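Local coordinates for protein lipid II:glycine glycyltransferase (Staphylococcus aureus, PDB 6SNR) that probably attaches the first glycine of the pentaglycine bridge of peptidoglycan to the lysine side chain of lipid II, with glycyl-tRNA as donor, at residues Asp185-Met196 with Ile210-Asp218; Thr351-Asn359 with Leu370-Leu381. All coordinates share one frame; numbering follows the deposited sequence.

Interaction 1: Asp185-Met196 with Ile210-Asp218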
loop_
_atom_site.group_PDB
_atom_site.type_symbol
_atom_site.label_atom_id
_atom_site.label_comp_id
_atom_site.label_asym_id
_atom_site.label_seq_id
_atom_site.Cartn_x
_atom_site.Cartn_y
_atom_site.Cartn_z
ATOM N N ASP A 185 -7.345 -14.194 -4.587
ATOM C CA ASP A 185 -6.261 -15.078 -5.007
ATOM C C ASP A 185 -5.721 -14.700 -6.387
ATOM O O ASP A 185 -6.093 -13.695 -7.024
ATOM C CB ASP A 185 -6.747 -16.542 -5.020
ATOM C CG ASP A 185 -7.924 -16.766 -5.967
ATOM O OD1 ASP A 185 -8.152 -15.945 -6.860
ATOM O OD2 ASP A 185 -8.636 -17.768 -5.786
ATOM N N ARG A 186 -4.799 -15.500 -6.893
ATOM C CA ARG A 186 -4.233 -15.184 -8.190
ATOM C C ARG A 186 -5.266 -15.025 -9.308
ATOM O O ARG A 186 -5.132 -14.144 -10.164
ATOM C CB ARG A 186 -3.200 -16.249 -8.582
ATOM C CG ARG A 186 -2.385 -15.868 -9.788
ATOM C CD ARG A 186 -1.433 -17.018 -10.159
ATOM N NE ARG A 186 -0.385 -16.589 -11.067
ATOM C CZ ARG A 186 -0.364 -16.741 -12.395
ATOM N NH1 ARG A 186 0.677 -16.297 -13.083
ATOM N NH2 ARG A 186 -1.386 -17.285 -13.053
ATOM N N GLU A 187 -6.284 -15.886 -9.312
ATOM C CA GLU A 187 -7.348 -15.796 -10.318
ATOM C C GLU A 187 -8.075 -14.439 -10.243
ATOM O O GLU A 187 -8.530 -13.929 -11.260
ATOM C CB GLU A 187 -8.342 -16.955 -10.185
ATOM C CG GLU A 187 -9.227 -17.132 -11.412
ATOM C CD GLU A 187 -8.445 -17.629 -12.626
ATOM O OE1 GLU A 187 -7.849 -18.728 -12.538
ATOM O OE2 GLU A 187 -8.425 -16.921 -13.661
ATOM N N GLY A 188 -8.106 -13.848 -9.050
ATOM C CA GLY A 188 -8.658 -12.490 -8.847
ATOM C C GLY A 188 -7.970 -11.386 -9.630
ATOM O O GLY A 188 -8.522 -10.267 -9.847
ATOM N N LEU A 189 -6.736 -11.638 -10.088
ATOM C CA LEU A 189 -6.008 -10.604 -10.803
ATOM C C LEU A 189 -6.634 -10.239 -12.151
ATOM O O LEU A 189 -6.336 -9.185 -12.686
ATOM C CB LEU A 189 -4.507 -10.964 -11.000
ATOM C CG LEU A 189 -3.722 -11.000 -9.677
ATOM C CD1 LEU A 189 -2.380 -11.733 -9.845
ATOM C CD2 LEU A 189 -3.514 -9.627 -9.041
ATOM N N LYS A 190 -7.475 -11.121 -12.713
ATOM C CA LYS A 190 -8.130 -10.818 -13.985
ATOM C C LYS A 190 -9.181 -9.746 -13.788
ATOM O O LYS A 190 -9.185 -8.775 -14.527
ATOM C CB LYS A 190 -8.744 -12.052 -14.643
ATOM C CG LYS A 190 -7.729 -12.945 -15.351
ATOM C CD LYS A 190 -8.383 -14.142 -16.036
ATOM C CE LYS A 190 -9.459 -13.716 -17.032
ATOM N NZ LYS A 190 -9.893 -14.822 -17.941
ATOM N N THR A 191 -9.950 -9.870 -12.710
ATOM C CA THR A 191 -10.854 -8.802 -12.250
ATOM C C THR A 191 -10.071 -7.517 -11.950
ATOM O O THR A 191 -10.418 -6.411 -12.397
ATOM C CB THR A 191 -11.669 -9.285 -11.024
ATOM O OG1 THR A 191 -12.504 -10.402 -11.411
ATOM C CG2 THR A 191 -12.568 -8.138 -10.476
ATOM N N PHE A 192 -8.980 -7.638 -11.202
ATOM C CA PHE A 192 -8.183 -6.451 -10.910
ATOM C C PHE A 192 -7.670 -5.704 -12.135
ATOM O O PHE A 192 -7.691 -4.482 -12.225
ATOM C CB PHE A 192 -6.994 -6.869 -10.031
ATOM C CG PHE A 192 -6.179 -5.712 -9.567
ATOM C CD1 PHE A 192 -6.703 -4.820 -8.653
ATOM C CD2 PHE A 192 -4.902 -5.496 -10.069
ATOM C CE1 PHE A 192 -5.973 -3.754 -8.208
ATOM C CE2 PHE A 192 -4.173 -4.395 -9.649
ATOM C CZ PHE A 192 -4.692 -3.527 -8.715
ATOM N N ALA A 193 -7.151 -6.451 -13.109
ATOM C CA ALA A 193 -6.607 -5.796 -14.299
ATOM C C ALA A 193 -7.685 -5.049 -15.073
ATOM O O ALA A 193 -7.411 -3.995 -15.667
ATOM C CB ALA A 193 -5.931 -6.828 -15.200
ATOM N N GLU A 194 -8.898 -5.602 -15.085
ATOM C CA GLU A 194 -10.052 -4.958 -15.725
ATOM C C GLU A 194 -10.379 -3.636 -15.035
ATOM O O GLU A 194 -10.607 -2.610 -15.679
ATOM C CB GLU A 194 -11.277 -5.888 -15.690
ATOM C CG GLU A 194 -11.155 -7.130 -16.576
ATOM C CD GLU A 194 -12.412 -7.995 -16.581
ATOM O OE1 GLU A 194 -13.494 -7.453 -16.902
ATOM O OE2 GLU A 194 -12.322 -9.215 -16.281
ATOM N N LEU A 195 -10.403 -3.654 -13.705
ATOM C CA LEU A 195 -10.637 -2.444 -12.954
ATOM C C LEU A 195 -9.543 -1.402 -13.200
ATOM O O LEU A 195 -9.804 -0.201 -13.277
ATOM C CB LEU A 195 -10.743 -2.775 -11.450
ATOM C CG LEU A 195 -11.944 -3.600 -11.009
ATOM C CD1 LEU A 195 -11.779 -4.041 -9.565
ATOM C CD2 LEU A 195 -13.219 -2.784 -11.168
ATOM N N MET A 196 -8.305 -1.865 -13.333
ATOM C CA MET A 196 -7.192 -0.972 -13.530
ATOM C C MET A 196 -7.271 -0.309 -14.897
ATOM O O MET A 196 -6.891 0.848 -15.029
ATOM C CB MET A 196 -5.875 -1.734 -13.357
ATOM C CG MET A 196 -4.638 -0.866 -13.545
ATOM S SD MET A 196 -4.513 0.391 -12.258
ATOM C CE MET A 196 -4.118 -0.589 -10.819
ATOM N N ILE A 210 -2.274 -7.707 -17.077
ATOM C CA ILE A 210 -2.340 -8.735 -16.035
ATOM C C ILE A 210 -0.986 -9.387 -15.710
ATOM O O ILE A 210 -0.716 -9.691 -14.537
ATOM C CB ILE A 210 -3.391 -9.829 -16.331
ATOM C CG1 ILE A 210 -3.545 -10.764 -15.139
ATOM C CG2 ILE A 210 -3.046 -10.629 -17.583
ATOM C CD1 ILE A 210 -4.727 -11.692 -15.257
ATOM N N SER A 211 -0.166 -9.623 -16.738
ATOM C CA SER A 211 1.141 -10.256 -16.553
ATOM C C SER A 211 2.054 -9.463 -15.621
ATOM O O SER A 211 2.860 -10.044 -14.877
ATOM C CB SER A 211 1.844 -10.432 -17.913
ATOM O OG SER A 211 1.117 -11.373 -18.658
ATOM N N TYR A 212 1.925 -8.141 -15.689
ATOM C CA TYR A 212 2.690 -7.225 -14.856
ATOM C C TYR A 212 2.330 -7.407 -13.368
ATOM O O TYR A 212 3.200 -7.466 -12.493
ATOM C CB TYR A 212 2.480 -5.771 -15.301
ATOM C CG TYR A 212 3.132 -4.771 -14.362
ATOM C CD1 TYR A 212 2.440 -4.269 -13.246
ATOM C CD2 TYR A 212 4.429 -4.340 -14.568
ATOM C CE1 TYR A 212 3.042 -3.376 -12.377
ATOM C CE2 TYR A 212 5.035 -3.454 -13.705
ATOM C CZ TYR A 212 4.336 -2.969 -12.615
ATOM O OH TYR A 212 4.949 -2.069 -11.777
ATOM N N PHE A 213 1.040 -7.544 -13.084
ATOM C CA PHE A 213 0.604 -7.777 -11.718
ATOM C C PHE A 213 0.880 -9.211 -11.243
ATOM O O PHE A 213 1.200 -9.454 -10.081
ATOM C CB PHE A 213 -0.873 -7.342 -11.569
ATOM C CG PHE A 213 -1.085 -5.895 -11.868
ATOM C CD1 PHE A 213 -0.534 -4.926 -11.045
ATOM C CD2 PHE A 213 -1.814 -5.486 -12.967
ATOM C CE1 PHE A 213 -0.681 -3.588 -11.331
ATOM C CE2 PHE A 213 -1.975 -4.145 -13.248
ATOM C CZ PHE A 213 -1.414 -3.191 -12.430
ATOM N N GLU A 214 0.753 -10.186 -12.141
ATOM C CA GLU A 214 1.060 -11.546 -11.814
ATOM C C GLU A 214 2.547 -11.701 -11.391
ATOM O O GLU A 214 2.829 -12.431 -10.481
ATOM C CB GLU A 214 0.715 -12.453 -13.008
ATOM C CG GLU A 214 -0.774 -12.792 -13.059
ATOM C CD GLU A 214 -1.181 -13.521 -14.327
ATOM O OE1 GLU A 214 -0.456 -13.435 -15.346
ATOM O OE2 GLU A 214 -2.262 -14.138 -14.304
ATOM N N ASN A 215 3.420 -10.963 -12.037
ATOM C CA ASN A 215 4.867 -11.022 -11.766
ATOM C C ASN A 215 5.169 -10.593 -10.333
ATOM O O ASN A 215 5.873 -11.264 -9.593
ATOM C CB ASN A 215 5.567 -10.090 -12.720
ATOM C CG ASN A 215 7.070 -10.076 -12.536
ATOM O OD1 ASN A 215 7.710 -11.115 -12.650
ATOM N ND2 ASN A 215 7.635 -8.896 -12.298
ATOM N N ILE A 216 4.539 -9.515 -9.923
ATOM C CA ILE A 216 4.681 -9.094 -8.514
ATOM C C ILE A 216 3.993 -10.061 -7.531
ATOM O O ILE A 216 4.551 -10.540 -6.508
ATOM C CB ILE A 216 4.235 -7.614 -8.353
ATOM C CG1 ILE A 216 2.809 -7.355 -8.833
ATOM C CG2 ILE A 216 5.118 -6.668 -9.154
ATOM C CD1 ILE A 216 2.443 -5.885 -8.876
ATOM N N TYR A 217 2.753 -10.414 -7.814
ATOM C CA TYR A 217 2.030 -11.238 -6.896
ATOM C C TYR A 217 2.635 -12.627 -6.632
ATOM O O TYR A 217 2.727 -13.075 -5.474
ATOM C CB TYR A 217 0.567 -11.331 -7.392
ATOM C CG TYR A 217 -0.389 -12.063 -6.474
ATOM C CD1 TYR A 217 -1.088 -11.390 -5.466
ATOM C CD2 TYR A 217 -0.637 -13.408 -6.628
ATOM C CE1 TYR A 217 -1.972 -12.066 -4.629
ATOM C CE2 TYR A 217 -1.530 -14.092 -5.811
ATOM C CZ TYR A 217 -2.214 -13.412 -4.808
ATOM O OH TYR A 217 -3.120 -14.074 -3.993
ATOM N N ASP A 218 3.035 -13.316 -7.702
ATOM C CA ASP A 218 3.530 -14.673 -7.631
ATOM C C ASP A 218 4.825 -14.809 -6.831
ATOM O O ASP A 218 5.100 -15.857 -6.257
ATOM C CB ASP A 218 3.806 -15.206 -9.042
ATOM C CG ASP A 218 2.548 -15.476 -9.857
ATOM O OD1 ASP A 218 1.425 -15.496 -9.307
ATOM O OD2 ASP A 218 2.700 -15.647 -11.086
HETATM O O HOH W 1 -4.638 -14.551 -13.117
#
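Arg186 and Asp218 are joined by a side-on salt bridge: NE donates to OD1 at 2.8 Å and NH1 to OD2 at 2.9 Å, each oxygen using its syn lone pair. The guanidinium and carboxylate are nearly coplanar. CG of Arg186 stands anti to the backbone N (chi1 -169°) and the chain runs extended to NE, which carries the charged end across to helix 210-218. The carboxylate of Glu214 stacks over one guanidinium face, its OE2 3.5 Å from NH2; no N-H points at that oxygen, and this part of the network is purely electrostatic. A water molecule donates both to Glu214 OE2 and to the backbone oxygen of Arg186, a second link between the segments.

Next to this network, Leu189 is a knob in a hole formed by Ile210, Phe213, Glu214 and Tyr217, its CD1 3.7 Å from Glu214 CG. One turn on, the methyl of Ala193 meets Ile210 CB at 4.1 Å, where the backbones come nearest.

The aromatic contact is T-shaped: CE2 of Phe192 points at the centre of the Phe213 face, with the ring planes at 85°. Met196 CE reaches Phe213 CZ at 4.1 Å.

The axes of helix segments 189-196 and 210-218 pass 9.6 Å apart, with their directions 129° from each other. Two consecutive helices of this FemABX-family protein thus pack together on one face of a mixed sheet, where Leu228 of strand 226-233 meets Leu189, Phe192 and Tyr217, Leu308 of strand 302-312 touches both phenylalanines, and Tyr320 of strand 315-323 packs edge-to-face with Phe213.

Interaction 2: Thr351-Asn359 with Leu370-Leu381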
loop_
_atom_site.group_PDB
_atom_site.type_symbol
_atom_site.label_atom_id
_atom_site.label_comp_id
_atom_site.label_asym_id
_atom_site.label_seq_id
_atom_site.Cartn_x
_atom_site.Cartn_y
_atom_site.Cartn_z
ATOM N N THR A 351 2.701 0.228 10.363
ATOM C CA THR A 351 2.516 1.339 9.444
ATOM C C THR A 351 1.911 0.857 8.131
ATOM O O THR A 351 2.144 -0.259 7.716
ATOM C CB THR A 351 3.815 2.134 9.152
ATOM O OG1 THR A 351 4.843 1.233 8.743
ATOM C CG2 THR A 351 4.274 2.875 10.387
ATOM N N TYR A 352 1.154 1.729 7.499
ATOM C CA TYR A 352 0.440 1.478 6.244
ATOM C C TYR A 352 0.790 2.637 5.310
ATOM O O TYR A 352 0.435 3.802 5.529
ATOM C CB TYR A 352 -1.053 1.392 6.521
ATOM C CG TYR A 352 -1.955 1.085 5.366
ATOM C CD1 TYR A 352 -2.475 2.098 4.541
ATOM C CD2 TYR A 352 -2.374 -0.209 5.127
ATOM C CE1 TYR A 352 -3.333 1.809 3.499
ATOM C CE2 TYR A 352 -3.229 -0.509 4.096
ATOM C CZ TYR A 352 -3.723 0.498 3.291
ATOM O OH TYR A 352 -4.576 0.207 2.267
ATOM N N ASP A 353 1.619 2.343 4.302
ATOM C CA ASP A 353 2.256 3.336 3.461
ATOM C C ASP A 353 1.497 3.477 2.141
ATOM O O ASP A 353 1.425 2.550 1.312
ATOM C CB ASP A 353 3.723 2.873 3.251
ATOM C CG ASP A 353 4.582 3.881 2.564
ATOM O OD1 ASP A 353 4.085 4.820 1.924
ATOM O OD2 ASP A 353 5.812 3.670 2.630
ATOM N N PHE A 354 0.929 4.668 1.907
ATOM C CA PHE A 354 0.235 4.966 0.663
ATOM C C PHE A 354 1.136 5.344 -0.506
ATOM O O PHE A 354 0.644 5.647 -1.591
ATOM C CB PHE A 354 -0.730 6.133 0.880
ATOM C CG PHE A 354 -2.017 5.752 1.550
ATOM C CD1 PHE A 354 -2.117 5.761 2.924
ATOM C CD2 PHE A 354 -3.167 5.541 0.801
ATOM C CE1 PHE A 354 -3.314 5.453 3.550
ATOM C CE2 PHE A 354 -4.392 5.247 1.437
ATOM C CZ PHE A 354 -4.451 5.209 2.794
ATOM N N GLY A 355 2.449 5.393 -0.268
ATOM C CA GLY A 355 3.424 5.729 -1.281
ATOM C C GLY A 355 3.592 7.229 -1.504
ATOM O O GLY A 355 3.227 8.034 -0.656
ATOM N N GLY A 356 4.079 7.585 -2.699
ATOM C CA GLY A 356 4.656 8.889 -2.917
ATOM C C GLY A 356 3.722 10.085 -2.963
ATOM O O GLY A 356 2.565 9.968 -3.348
ATOM N N THR A 357 4.320 11.221 -2.672
ATOM C CA THR A 357 3.643 12.521 -2.764
ATOM C C THR A 357 4.676 13.612 -2.856
ATOM O O THR A 357 5.772 13.487 -2.354
ATOM C CB THR A 357 2.722 12.718 -1.532
ATOM O OG1 THR A 357 1.855 13.872 -1.751
ATOM C CG2 THR A 357 3.476 12.910 -0.264
ATOM N N ASP A 358 4.271 14.768 -3.426
ATOM C CA ASP A 358 4.849 16.038 -3.086
ATOM C C ASP A 358 4.272 16.580 -1.777
ATOM O O ASP A 358 3.186 16.198 -1.356
ATOM C CB ASP A 358 4.536 17.084 -4.208
ATOM C CG ASP A 358 5.276 16.833 -5.501
ATOM O OD1 ASP A 358 6.420 16.269 -5.515
ATOM O OD2 ASP A 358 4.746 17.268 -6.574
ATOM N N ASN A 359 5.046 17.442 -1.129
ATOM C CA ASN A 359 4.580 18.107 0.097
ATOM C C ASN A 359 3.669 19.294 -0.247
ATOM O O ASN A 359 4.181 20.317 -0.626
ATOM C CB ASN A 359 5.750 18.608 0.907
ATOM C CG ASN A 359 5.339 19.168 2.282
ATOM O OD1 ASN A 359 4.162 19.199 2.607
ATOM N ND2 ASN A 359 6.308 19.596 3.090
ATOM N N LEU A 370 -2.796 13.010 -5.798
ATOM C CA LEU A 370 -2.202 12.089 -4.802
ATOM C C LEU A 370 -2.218 12.653 -3.392
ATOM O O LEU A 370 -2.416 11.921 -2.415
ATOM C CB LEU A 370 -0.749 11.751 -5.163
ATOM C CG LEU A 370 -0.551 11.038 -6.495
ATOM C CD1 LEU A 370 0.918 10.986 -6.877
ATOM C CD2 LEU A 370 -1.148 9.649 -6.470
ATOM N N TRP A 371 -1.964 13.959 -3.286
ATOM C CA TRP A 371 -1.938 14.616 -1.971
ATOM C C TRP A 371 -3.353 14.673 -1.394
ATOM O O TRP A 371 -3.559 14.308 -0.233
ATOM C CB TRP A 371 -1.340 15.991 -2.116
ATOM C CG TRP A 371 -1.469 16.887 -0.940
ATOM C CD1 TRP A 371 -2.356 17.933 -0.818
ATOM C CD2 TRP A 371 -0.671 16.900 0.240
ATOM N NE1 TRP A 371 -2.157 18.572 0.367
ATOM C CE2 TRP A 371 -1.130 17.958 1.045
ATOM C CE3 TRP A 371 0.401 16.118 0.709
ATOM C CZ2 TRP A 371 -0.553 18.254 2.266
ATOM C CZ3 TRP A 371 0.960 16.406 1.919
ATOM C CH2 TRP A 371 0.482 17.468 2.700
ATOM N N ALA A 372 -4.313 15.083 -2.234
ATOM C CA ALA A 372 -5.714 15.231 -1.828
ATOM C C ALA A 372 -6.311 13.920 -1.303
ATOM O O ALA A 372 -7.086 13.896 -0.326
ATOM C CB ALA A 372 -6.532 15.757 -3.011
ATOM N N PHE A 373 -5.955 12.825 -1.980
ATOM C CA PHE A 373 -6.375 11.475 -1.649
ATOM C C PHE A 373 -5.693 11.030 -0.363
ATOM O O PHE A 373 -6.358 10.616 0.578
ATOM C CB PHE A 373 -6.062 10.521 -2.818
ATOM C CG PHE A 373 -5.921 9.069 -2.450
ATOM C CD1 PHE A 373 -6.854 8.413 -1.683
ATOM C CD2 PHE A 373 -4.875 8.326 -2.999
ATOM C CE1 PHE A 373 -6.717 7.057 -1.382
ATOM C CE2 PHE A 373 -4.736 6.990 -2.708
ATOM C CZ PHE A 373 -5.668 6.348 -1.913
ATOM N N LYS A 374 -4.345 11.063 -0.328
ATOM C CA LYS A 374 -3.666 10.389 0.747
ATOM C C LYS A 374 -3.772 11.131 2.103
ATOM O O LYS A 374 -3.781 10.494 3.137
ATOM C CB LYS A 374 -2.195 10.122 0.340
ATOM C CG LYS A 374 -2.138 9.205 -0.860
ATOM C CD LYS A 374 -0.728 9.149 -1.489
ATOM C CE LYS A 374 -0.703 8.390 -2.814
ATOM N NZ LYS A 374 0.684 7.907 -3.235
ATOM N N LYS A 375 -3.927 12.464 2.050
ATOM C CA LYS A 375 -3.885 13.267 3.270
ATOM C C LYS A 375 -5.072 12.995 4.235
ATOM O O LYS A 375 -4.980 13.313 5.388
ATOM C CB LYS A 375 -3.796 14.756 2.938
ATOM C CG LYS A 375 -5.061 15.406 2.358
ATOM C CD LYS A 375 -4.776 16.869 2.071
ATOM C CE LYS A 375 -6.053 17.700 2.048
ATOM N NZ LYS A 375 -5.741 19.154 1.936
ATOM N N VAL A 376 -6.168 12.414 3.745
ATOM C CA VAL A 376 -7.369 12.237 4.582
ATOM C C VAL A 376 -7.424 10.946 5.355
ATOM O O VAL A 376 -8.368 10.691 6.087
ATOM C CB VAL A 376 -8.681 12.451 3.769
ATOM C CG1 VAL A 376 -8.715 13.831 3.145
ATOM C CG2 VAL A 376 -8.900 11.381 2.723
ATOM N N TRP A 377 -6.391 10.087 5.189
ATOM C CA TRP A 377 -6.381 8.771 5.752
ATOM C C TRP A 377 -5.543 8.587 7.041
ATOM O O TRP A 377 -5.010 7.487 7.319
ATOM C CB TRP A 377 -5.909 7.786 4.639
ATOM C CG TRP A 377 -7.012 7.584 3.659
ATOM C CD1 TRP A 377 -7.135 8.140 2.446
ATOM C CD2 TRP A 377 -8.167 6.748 3.841
ATOM N NE1 TRP A 377 -8.310 7.710 1.838
ATOM C CE2 TRP A 377 -8.951 6.850 2.675
ATOM C CE3 TRP A 377 -8.631 5.943 4.900
ATOM C CZ2 TRP A 377 -10.202 6.178 2.534
ATOM C CZ3 TRP A 377 -9.846 5.246 4.733
ATOM C CH2 TRP A 377 -10.626 5.412 3.555
ATOM N N GLY A 378 -5.478 9.622 7.882
ATOM C CA GLY A 378 -4.708 9.546 9.088
ATOM C C GLY A 378 -3.190 9.409 8.871
ATOM O O GLY A 378 -2.475 8.870 9.718
ATOM N N THR A 379 -2.754 10.005 7.778
ATOM C CA THR A 379 -1.375 9.912 7.339
ATOM C C THR A 379 -0.512 11.017 7.866
ATOM O O THR A 379 -0.983 12.157 8.045
ATOM C CB THR A 379 -1.304 9.983 5.812
ATOM O OG1 THR A 379 -2.088 11.086 5.328
ATOM C CG2 THR A 379 -1.811 8.683 5.175
ATOM N N TYR A 380 0.772 10.702 8.073
ATOM C CA TYR A 380 1.772 11.721 8.240
ATOM C C TYR A 380 2.736 11.679 7.085
ATOM O O TYR A 380 2.885 10.647 6.424
ATOM C CB TYR A 380 2.533 11.589 9.551
ATOM C CG TYR A 380 3.426 10.363 9.644
ATOM C CD1 TYR A 380 2.918 9.193 10.164
ATOM C CD2 TYR A 380 4.756 10.393 9.237
ATOM C CE1 TYR A 380 3.666 8.066 10.265
ATOM C CE2 TYR A 380 5.540 9.226 9.377
ATOM C CZ TYR A 380 4.956 8.082 9.887
ATOM O OH TYR A 380 5.617 6.864 10.053
ATOM N N LEU A 381 3.302 12.837 6.771
ATOM C CA LEU A 381 4.287 12.918 5.702
ATOM C C LEU A 381 5.644 12.455 6.186
ATOM O O LEU A 381 6.199 12.999 7.158
ATOM C CB LEU A 381 4.407 14.369 5.248
ATOM C CG LEU A 381 5.418 14.666 4.181
ATOM C CD1 LEU A 381 4.829 14.234 2.861
ATOM C CD2 LEU A 381 5.754 16.160 4.237
#
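Leu370 opens the contact, its CD1 4.0 Å from Gly356 O. Trp371 turns the edge of its indole to the loop after the strand: Thr357 OG1 lies near the ring plane, 3.6 Å from Trp371 CE3. That hydroxyl donates to Asp358 O, a bond that holds it at the indole edge.

Phe373 receives the edge of Phe354 on its face in an offset edge-to-face pair, the planes at 84° and the centroids 5.5 Å apart. Lys374 then sends an extended chain past Phe354 CB to the backbone, where its NZ donates to two carbonyl oxygens, Phe354 O and Gly356 O, both at 2.8 Å. It approaches the first from above the carbonyl plane and the second at a moderate tilt. These two carbonyls at the end of strand 351-356 probably help to stabilise the buried ammonium.

A type I turn from Lys374 to Trp377 redirects the chain. CB of Trp377 comes within 3.5 Å of Phe354 CZ, and the Phe354 ring and the five-membered ring of Trp377 are roughly parallel, slid apart. Thr379 sets CG2 against Phe354 CD1, while its hydroxyl ties the loop before strand 380-383 back to the Lys374 carbonyl. With CG anti to the backbone N (chi1 178°), Leu381 reaches Thr357 CG2 through CD1, and Leu381 CD2 lies 3.6 Å from Asn359 CG.

An aromatic cluster of Phe354, Phe373 and Trp377, with Lys374 bonded to strand-end carbonyls, thus joins the helix to the sheet. Strand 351-356 lies between strands 315-323 and 146-151 in the mixed sheet, and strand 380-383 forms the sheet's edge beyond 146-151. Helix segment 370-374 runs nearly antiparallel to strand 351-356, and Gln337 of helix 332-347 touches both Phe354 and Trp377.

In the fold
Interactions 1 and 2 follow one another along the chain, and interaction 1 packs on the mixed sheet that interaction 2 helps to build. Their centres are 24 Å apart and their nearest atoms about 11 Å apart, so they do not touch. In interaction 1 two helices pack on strands 226-233, 302-312 and 315-323; in interaction 2 a strand of that sheet meets a helix and the strand after it. Strand 315-323, next to strand 351-356 in the sheet, is common ground: its Tyr320 packs on Phe192, Met196 and Phe213, while its Tyr318 touches Tyr352 and Phe373 and bonds to the backbone of Asp353.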